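Local coordinates for endoribonuclease AbiQ (Lactococcus lactis, PDB 4GLK), which cleaves RNA as the toxin of a type III toxin-antitoxin system that defends against phage and is neutralised by its cognate RNA antitoxin, AntiQ, at residues N91-P96 against K156-K161. The protein carries 1 engineered substitution. Sequence-based numbering, arbitrary orientation.
Sequences NMIPVP and KLLEAK
P94 lays the CG-CD edge of its ring against the root of the L158 side chain, with CD 3.7 Å from L158 CB, and this is the tight part of the contact. The two side chains meet at about a right angle, and P94 CG rides on toward the helix backbone, 3.8 Å from the amide nitrogen of E159. L158 then reaches back along the strand. With CG anti to its own carbonyl carbon (chi1 -69°) and the chain extended beyond, CD1 comes within 3.8 Å of I93 CG2. I93 offers that methyl alone; its longer branch, CG1, turns away from the helix. No hydrogen bond links the two segments, so apolar contact holds this meeting of strand and helix.

Packing is looser at E159, whose CG passes 4.2 Å from P94 CG before the chain turns off away from the ring. Its carboxylate is occupied elsewhere: OE1 is hydrogen-bonded to the hydroxyls of Y46 and Y137, while OE2 makes a long salt bridge at 3.6 Å to K156 NZ, which also meets the Y137 hydroxyl. The helix face turned from the strand, with A160, is the one open to solvent.

In the ToxN/AbiQ toxin fold, an antiparallel sheet with helices packed on it, the contact sets the C-terminal helix 155-166 against strand 79-94. Backbone hydrogen bonds pair I93 with F47 and V95 with N45, beside strand 45-52. Helix 10-16 closes over I93 and L158 through L16, while Y137 on helix 126-143 touches M92.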
loop_
_atom_site.group_PDB
_atom_site.type_symbol
_atom_site.label_atom_id
_atom_site.label_comp_id
_atom_site.label_asym_id
_atom_site.label_seq_id
_atom_site.Cartn_x
_atom_site.Cartn_y
_atom_site.Cartn_z
ATOM N N ASN A 91 -1.381 4.015 -4.775
ATOM C CA ASN A 91 0.015 4.301 -4.412
ATOM C C ASN A 91 0.826 3.043 -4.098
ATOM O O ASN A 91 1.925 3.138 -3.531
ATOM C CB ASN A 91 0.084 5.298 -3.274
ATOM C CG ASN A 91 -0.383 6.665 -3.679
ATOM O OD1 ASN A 91 -0.237 7.103 -4.832
ATOM N ND2 ASN A 91 -1.027 7.329 -2.760
ATOM N N MET A 92 0.316 1.879 -4.497
ATOM C CA MET A 92 1.059 0.633 -4.285
ATOM C C MET A 92 2.317 0.626 -5.173
ATOM O O MET A 92 2.367 1.320 -6.200
ATOM C CB MET A 92 0.178 -0.607 -4.511
ATOM C CG MET A 92 -0.195 -0.806 -5.938
ATOM S SD MET A 92 -1.195 -2.264 -6.161
ATOM C CE MET A 92 -1.216 -2.309 -7.963
ATOM N N ILE A 93 3.340 -0.134 -4.752
ATOM C CA ILE A 93 4.612 -0.168 -5.454
ATOM C C ILE A 93 5.207 -1.555 -5.529
ATOM O O ILE A 93 5.061 -2.349 -4.585
ATOM C CB ILE A 93 5.642 0.819 -4.765
ATOM C CG1 ILE A 93 5.790 0.528 -3.244
ATOM C CG2 ILE A 93 5.323 2.317 -5.058
ATOM C CD1 ILE A 93 7.017 1.176 -2.543
ATOM N N PRO A 94 5.997 -1.831 -6.596
ATOM C CA PRO A 94 6.742 -3.093 -6.631
ATOM C C PRO A 94 8.008 -2.920 -5.776
ATOM O O PRO A 94 8.695 -1.888 -5.865
ATOM C CB PRO A 94 7.061 -3.261 -8.120
ATOM C CG PRO A 94 7.176 -1.871 -8.635
ATOM C CD PRO A 94 6.305 -0.992 -7.777
ATOM N N VAL A 95 8.291 -3.895 -4.907
ATOM C CA VAL A 95 9.465 -3.808 -4.035
ATOM C C VAL A 95 10.320 -5.065 -4.201
ATOM O O VAL A 95 9.826 -6.174 -3.955
ATOM C CB VAL A 95 9.108 -3.564 -2.525
ATOM C CG1 VAL A 95 10.382 -3.438 -1.668
ATOM C CG2 VAL A 95 8.225 -2.337 -2.346
ATOM N N PRO A 96 11.609 -4.916 -4.580
ATOM C CA PRO A 96 12.487 -6.107 -4.670
ATOM C C PRO A 96 12.670 -6.688 -3.272
ATOM O O PRO A 96 12.585 -5.955 -2.287
ATOM C CB PRO A 96 13.813 -5.535 -5.188
ATOM C CG PRO A 96 13.495 -4.163 -5.696
ATOM C CD PRO A 96 12.354 -3.675 -4.866
ATOM N N LYS A 156 4.047 0.308 -14.448
ATOM C CA LYS A 156 5.003 -0.268 -15.393
ATOM C C LYS A 156 6.388 0.357 -15.375
ATOM O O LYS A 156 7.387 -0.367 -15.442
ATOM C CB LYS A 156 4.404 -0.311 -16.791
ATOM C CG LYS A 156 3.878 -1.700 -17.140
ATOM C CD LYS A 156 2.675 -2.185 -16.369
ATOM C CE LYS A 156 1.997 -3.313 -17.109
ATOM N NZ LYS A 156 2.617 -4.625 -16.814
ATOM N N LEU A 157 6.454 1.683 -15.258
ATOM C CA LEU A 157 7.718 2.417 -15.143
ATOM C C LEU A 157 8.424 1.992 -13.825
ATOM O O LEU A 157 9.630 1.741 -13.827
ATOM C CB LEU A 157 7.440 3.938 -15.160
ATOM C CG LEU A 157 8.603 4.879 -14.794
ATOM C CD1 LEU A 157 9.574 5.023 -15.948
ATOM C CD2 LEU A 157 8.091 6.254 -14.378
ATOM N N LEU A 158 7.649 1.851 -12.732
ATOM C CA LEU A 158 8.172 1.432 -11.433
ATOM C C LEU A 158 8.737 0.008 -11.513
ATOM O O LEU A 158 9.804 -0.239 -10.978
ATOM C CB LEU A 158 7.111 1.549 -10.326
ATOM C CG LEU A 158 6.656 2.947 -9.887
ATOM C CD1 LEU A 158 5.560 2.836 -8.857
ATOM C CD2 LEU A 158 7.785 3.726 -9.203
ATOM N N GLU A 159 8.062 -0.884 -12.244
ATOM C CA GLU A 159 8.503 -2.255 -12.491
ATOM C C GLU A 159 9.822 -2.275 -13.257
ATOM O O GLU A 159 10.715 -3.009 -12.861
ATOM C CB GLU A 159 7.444 -3.046 -13.265
ATOM C CG GLU A 159 6.280 -3.502 -12.403
ATOM C CD GLU A 159 5.149 -4.205 -13.131
ATOM O OE1 GLU A 159 4.126 -4.503 -12.479
ATOM O OE2 GLU A 159 5.292 -4.491 -14.338
ATOM N N ALA A 160 9.966 -1.421 -14.298
ATOM C CA ALA A 160 11.187 -1.283 -15.095
ATOM C C ALA A 160 12.324 -0.788 -14.227
ATOM O O ALA A 160 13.433 -1.317 -14.318
ATOM C CB ALA A 160 10.967 -0.324 -16.263
ATOM N N LYS A 161 12.038 0.181 -13.348
ATOM C CA LYS A 161 13.057 0.707 -12.460
ATOM C C LYS A 161 13.363 -0.183 -11.240
ATOM O O LYS A 161 14.494 -0.165 -10.768
ATOM C CB LYS A 161 12.860 2.198 -12.175
ATOM C CG LYS A 161 13.635 3.063 -13.175
ATOM C CD LYS A 161 12.894 3.370 -14.471
ATOM C CE LYS A 161 13.723 4.234 -15.395
ATOM N NZ LYS A 161 14.614 3.434 -16.279
#